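Side-chain contacts in Na Glutathione S-transferase 1 (Necator americanus, PDB 2ON7), which probably conjugates reduced glutathione to electrophilic compounds in the human hookworm: residues 119-122 with 123-127; 103-106 with 107-111. All blocks are in the same frame, centred on the assembly; numbering follows the deposited sequence.

Interaction 1. Residues 119-122 with 123-127; sequences QLKK and EVLLP
Glu123 starts the turn by giving its N-H to Gln119 O, a nearly straight i to i+4 bond of 3.0 Å. Its carboxylate runs out along an extended chain on the solvent side, and Glu123 CB passes 3.6 Å from Gln119 O. At Val124 the regular pattern slips. Its N makes only a weak, bent bond to Leu120 O, while Val124 CB rests against that oxygen and Val124 CG2 meets Leu120 CD2 loosely at 4.4 Å. Leu125 N takes over as the straighter donor to Leu120 O, at 3.1 Å, which makes this an i to i+5 bond and the hallmark of a pi-type turn within helix 117-141 of the all-helical C-terminal domain. The wider turn carries on to Leu126, whose N bonds Lys121 O at 2.9 Å.

The aliphatic stem of Lys121 does the side-chain packing. With CG trans to the main-chain nitrogen (chi1 -171°), the stem leans over the next turn, Lys121 CG lying 3.9 Å from Leu126 CG and a little farther from Leu125 CD1; beyond it the chain bends, and NZ forms a salt bridge with Glu118. Pro127, which has no N-H to offer, puts ring carbon CD 3.0 Å from Lys122 O, and the helix is kinked here.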
loop_
_atom_site.group_PDB
_atom_site.type_symbol
_atom_site.label_atom_id
_atom_site.label_comp_id
_atom_site.label_asym_id
_atom_site.label_seq_id
_atom_site.Cartn_x
_atom_site.Cartn_y
_atom_site.Cartn_z
ATOM N N GLN A 119 -1.065 23.288 16.815
ATOM C CA GLN A 119 -1.187 22.168 17.751
ATOM C C GLN A 119 -1.134 20.812 17.043
ATOM O O GLN A 119 -0.434 19.900 17.490
ATOM C CB GLN A 119 -2.469 22.311 18.583
ATOM C CG GLN A 119 -2.342 23.229 19.833
ATOM C CD GLN A 119 -2.629 24.722 19.569
ATOM O OE1 GLN A 119 -3.484 25.326 20.225
ATOM N NE2 GLN A 119 -1.902 25.319 18.623
ATOM N N LEU A 120 -1.880 20.678 15.947
ATOM C CA LEU A 120 -1.763 19.490 15.093
ATOM C C LEU A 120 -0.403 19.377 14.369
ATOM O O LEU A 120 -0.012 18.286 13.978
ATOM C CB LEU A 120 -2.951 19.360 14.113
ATOM C CG LEU A 120 -4.371 19.158 14.689
ATOM C CD1 LEU A 120 -5.453 19.634 13.719
ATOM C CD2 LEU A 120 -4.602 17.709 15.066
ATOM N N LYS A 121 0.320 20.482 14.215
ATOM C CA LYS A 121 1.695 20.424 13.732
ATOM C C LYS A 121 2.595 19.761 14.745
ATOM O O LYS A 121 3.256 18.769 14.427
ATOM C CB LYS A 121 2.251 21.802 13.402
ATOM C CG LYS A 121 3.605 21.771 12.685
ATOM C CD LYS A 121 3.779 22.990 11.806
ATOM C CE LYS A 121 3.282 24.231 12.514
ATOM N NZ LYS A 121 3.727 25.475 11.862
ATOM N N LYS A 122 2.617 20.326 15.950
ATOM C CA LYS A 122 3.368 19.795 17.091
ATOM C C LYS A 122 3.136 18.315 17.369
ATOM O O LYS A 122 4.087 17.527 17.307
ATOM C CB LYS A 122 3.097 20.605 18.358
ATOM C CG LYS A 122 4.235 21.548 18.688
ATOM C CD LYS A 122 3.787 22.749 19.529
ATOM C CE LYS A 122 4.340 24.045 18.930
ATOM N NZ LYS A 122 4.010 24.159 17.441
ATOM N N GLU A 123 1.881 17.949 17.649
ATOM C CA GLU A 123 1.531 16.616 18.158
ATOM C C GLU A 123 1.358 15.485 17.112
ATOM O O GLU A 123 1.423 14.299 17.464
ATOM C CB GLU A 123 0.296 16.706 19.077
ATOM C CG GLU A 123 0.568 17.351 20.467
ATOM C CD GLU A 123 -0.707 17.598 21.274
ATOM O OE1 GLU A 123 -0.643 17.546 22.525
ATOM O OE2 GLU A 123 -1.776 17.840 20.662
ATOM N N VAL A 124 1.172 15.850 15.843
ATOM C CA VAL A 124 0.850 14.877 14.798
ATOM C C VAL A 124 1.823 14.945 13.604
ATOM O O VAL A 124 2.519 13.969 13.346
ATOM C CB VAL A 124 -0.680 14.944 14.376
ATOM C CG1 VAL A 124 -0.977 14.066 13.189
ATOM C CG2 VAL A 124 -1.590 14.557 15.557
ATOM N N LEU A 125 1.896 16.071 12.892
ATOM C CA LEU A 125 2.825 16.211 11.738
ATOM C C LEU A 125 4.343 16.019 12.098
ATOM O O LEU A 125 5.030 15.216 11.474
ATOM C CB LEU A 125 2.626 17.576 11.043
ATOM C CG LEU A 125 2.807 17.880 9.543
ATOM C CD1 LEU A 125 3.401 19.281 9.365
ATOM C CD2 LEU A 125 3.611 16.850 8.735
ATOM N N LEU A 126 4.856 16.766 13.082
ATOM C CA LEU A 126 6.310 16.782 13.319
ATOM C C LEU A 126 6.924 15.412 13.759
ATOM O O LEU A 126 7.918 14.973 13.176
ATOM C CB LEU A 126 6.730 17.949 14.243
ATOM C CG LEU A 126 6.567 19.392 13.731
ATOM C CD1 LEU A 126 7.205 20.357 14.701
ATOM C CD2 LEU A 126 7.150 19.599 12.344
ATOM N N PRO A 127 6.345 14.751 14.792
ATOM C CA PRO A 127 6.665 13.335 15.038
ATOM C C PRO A 127 6.633 12.460 13.768
ATOM O O PRO A 127 7.687 11.980 13.327
ATOM C CB PRO A 127 5.586 12.900 16.040
ATOM C CG PRO A 127 5.267 14.169 16.794
ATOM C CD PRO A 127 5.425 15.300 15.815
#

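Interaction 2. Residues 103-106 with 107-111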
loop_
_atom_site.group_PDB
_atom_site.type_symbol
_atom_site.label_atom_id
_atom_site.label_comp_id
_atom_site.label_asym_id
_atom_site.label_seq_id
_atom_site.Cartn_x
_atom_site.Cartn_y
_atom_site.Cartn_z
ATOM N N LYS A 103 -2.840 12.434 8.196
ATOM C CA LYS A 103 -4.181 12.705 7.658
ATOM C C LYS A 103 -4.994 13.780 8.436
ATOM O O LYS A 103 -5.640 14.622 7.834
ATOM C CB LYS A 103 -4.962 11.389 7.603
ATOM C CG LYS A 103 -6.057 11.342 6.580
ATOM C CD LYS A 103 -6.475 9.897 6.342
ATOM C CE LYS A 103 -7.773 9.838 5.541
ATOM N NZ LYS A 103 -7.602 10.469 4.189
ATOM N N SER A 104 -4.946 13.758 9.758
ATOM C CA SER A 104 -5.569 14.790 10.556
ATOM C C SER A 104 -4.899 16.184 10.494
ATOM O O SER A 104 -5.588 17.203 10.656
ATOM C CB SER A 104 -5.688 14.339 12.017
ATOM O OG SER A 104 -4.413 14.267 12.610
ATOM N N PHE A 105 -3.578 16.245 10.320
ATOM C CA PHE A 105 -2.947 17.541 10.105
ATOM C C PHE A 105 -3.286 18.135 8.732
ATOM O O PHE A 105 -3.760 19.263 8.648
ATOM C CB PHE A 105 -1.429 17.507 10.272
ATOM C CG PHE A 105 -0.779 18.774 9.820
ATOM C CD1 PHE A 105 -0.752 19.893 10.668
ATOM C CD2 PHE A 105 -0.279 18.890 8.522
ATOM C CE1 PHE A 105 -0.190 21.102 10.243
ATOM C CE2 PHE A 105 0.277 20.082 8.084
ATOM C CZ PHE A 105 0.322 21.200 8.948
ATOM N N PHE A 106 -2.994 17.361 7.672
ATOM C CA PHE A 106 -3.183 17.741 6.268
ATOM C C PHE A 106 -4.585 18.250 5.945
ATOM O O PHE A 106 -4.746 19.349 5.425
ATOM C CB PHE A 106 -2.849 16.543 5.380
ATOM C CG PHE A 106 -2.592 16.901 3.940
ATOM C CD1 PHE A 106 -3.599 16.731 2.974
ATOM C CD2 PHE A 106 -1.345 17.409 3.539
ATOM C CE1 PHE A 106 -3.373 17.065 1.634
ATOM C CE2 PHE A 106 -1.104 17.719 2.182
ATOM C CZ PHE A 106 -2.113 17.554 1.236
ATOM N N TYR A 107 -5.596 17.451 6.277
ATOM C CA TYR A 107 -7.008 17.805 6.046
ATOM C C TYR A 107 -7.469 19.061 6.800
ATOM O O TYR A 107 -8.413 19.730 6.370
ATOM C CB TYR A 107 -7.922 16.591 6.311
ATOM C CG TYR A 107 -7.874 15.583 5.167
ATOM C CD1 TYR A 107 -8.960 15.417 4.294
ATOM C CD2 TYR A 107 -6.727 14.836 4.926
ATOM C CE1 TYR A 107 -8.906 14.495 3.232
ATOM C CE2 TYR A 107 -6.653 13.931 3.862
ATOM C CZ TYR A 107 -7.746 13.760 3.019
ATOM O OH TYR A 107 -7.641 12.851 1.968
ATOM N N THR A 108 -6.791 19.383 7.906
ATOM C CA THR A 108 -7.000 20.641 8.619
ATOM C C THR A 108 -6.258 21.795 7.935
ATOM O O THR A 108 -6.826 22.882 7.784
ATOM C CB THR A 108 -6.616 20.548 10.136
ATOM O OG1 THR A 108 -7.490 19.634 10.798
ATOM C CG2 THR A 108 -6.728 21.914 10.831
ATOM N N VAL A 109 -4.999 21.576 7.536
ATOM C CA VAL A 109 -4.214 22.660 6.926
ATOM C C VAL A 109 -4.766 23.069 5.540
ATOM O O VAL A 109 -4.761 24.257 5.178
ATOM C CB VAL A 109 -2.686 22.377 6.908
ATOM C CG1 VAL A 109 -2.301 21.407 5.765
ATOM C CG2 VAL A 109 -1.894 23.701 6.825
ATOM N N ILE A 110 -5.267 22.087 4.788
ATOM C CA ILE A 110 -5.853 22.368 3.476
ATOM C C ILE A 110 -7.265 22.975 3.593
ATOM O O ILE A 110 -7.975 23.123 2.593
ATOM C CB ILE A 110 -5.821 21.129 2.525
ATOM C CG1 ILE A 110 -6.777 20.020 2.995
ATOM C CG2 ILE A 110 -4.371 20.641 2.332
ATOM C CD1 ILE A 110 -6.999 18.892 1.983
ATOM N N GLY A 111 -7.660 23.314 4.819
ATOM C CA GLY A 111 -8.955 23.905 5.069
ATOM C C GLY A 111 -10.154 22.993 4.893
ATOM O O GLY A 111 -11.292 23.451 4.913
#
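Thr108 turns its hydroxyl back onto the helix backbone: OG1 donates to Ser104 O at 3.1 Å, approaching almost in line with the carbonyl (C=O...OG1 angle 174°). The rotamer allows this, since a chi1 of -65° lays OG1 beside its own main-chain nitrogen and turns it to the preceding turn. That nitrogen makes a weak bond to Phe105 O, whose main donor is Val109 N at 2.8 Å. Lys103 O receives Tyr107 N at 3.2 Å, well tilted from the carbonyl plane, and also has Tyr107 CD2 close by. The Lys103 stem crosses the tyrosine ring, Lys103 CG 3.8 Å from Tyr107 CE2, and the final bend of the chain leaves Lys103 NZ 3.3 Å from Tyr107 OH.

All this takes place in the last turns of helix 82-109, part of the helical bundle of the glutathione transferase C-terminal domain. Near the end, Phe106 O accepts Ile110 N at 2.9 Å, and Thr108 O accepts the N-H of Gly111; the chain leaves helical angles at Ile110, and Gly111 follows with a positive phi.

Two aromatic rings receive the apolar branches of this end. Ile110 CG2 sits over one face of the Phe106 ring, 4.0 Å from its centroid, a CH-pi contact; Arg99 makes a cation-pi contact with the same ring. Val109 CB makes an off-centre CH-pi contact with the Phe105 ring, and Val109 CG1 packs 3.7 Å from Phe105 CE2.

Interactions 1 and 2 lie on consecutive helices, 117-141 and 82-109, and their centres are about 11 Å apart. Residues 119-127 form a surface contact, in which the Lys121 stem packs on leucines while its ammonium pairs with Glu118; residues 103-111 are partly buried, and CH-pi contacts to two phenylalanines add to the hydrogen bonds. The backbones differ as well: interaction 1 widens into a pi-type turn inside a continuing helix, whereas interaction 2 brings its helix to an end. Side-chain packing joins the two, with Leu125 CG 3.4 Å from Phe105 CD2, Val124 against Ser104, and Leu120 beside Thr108. Val171, from a loop, touches Lys121, Leu125 and Phe105, thus meeting both contacts.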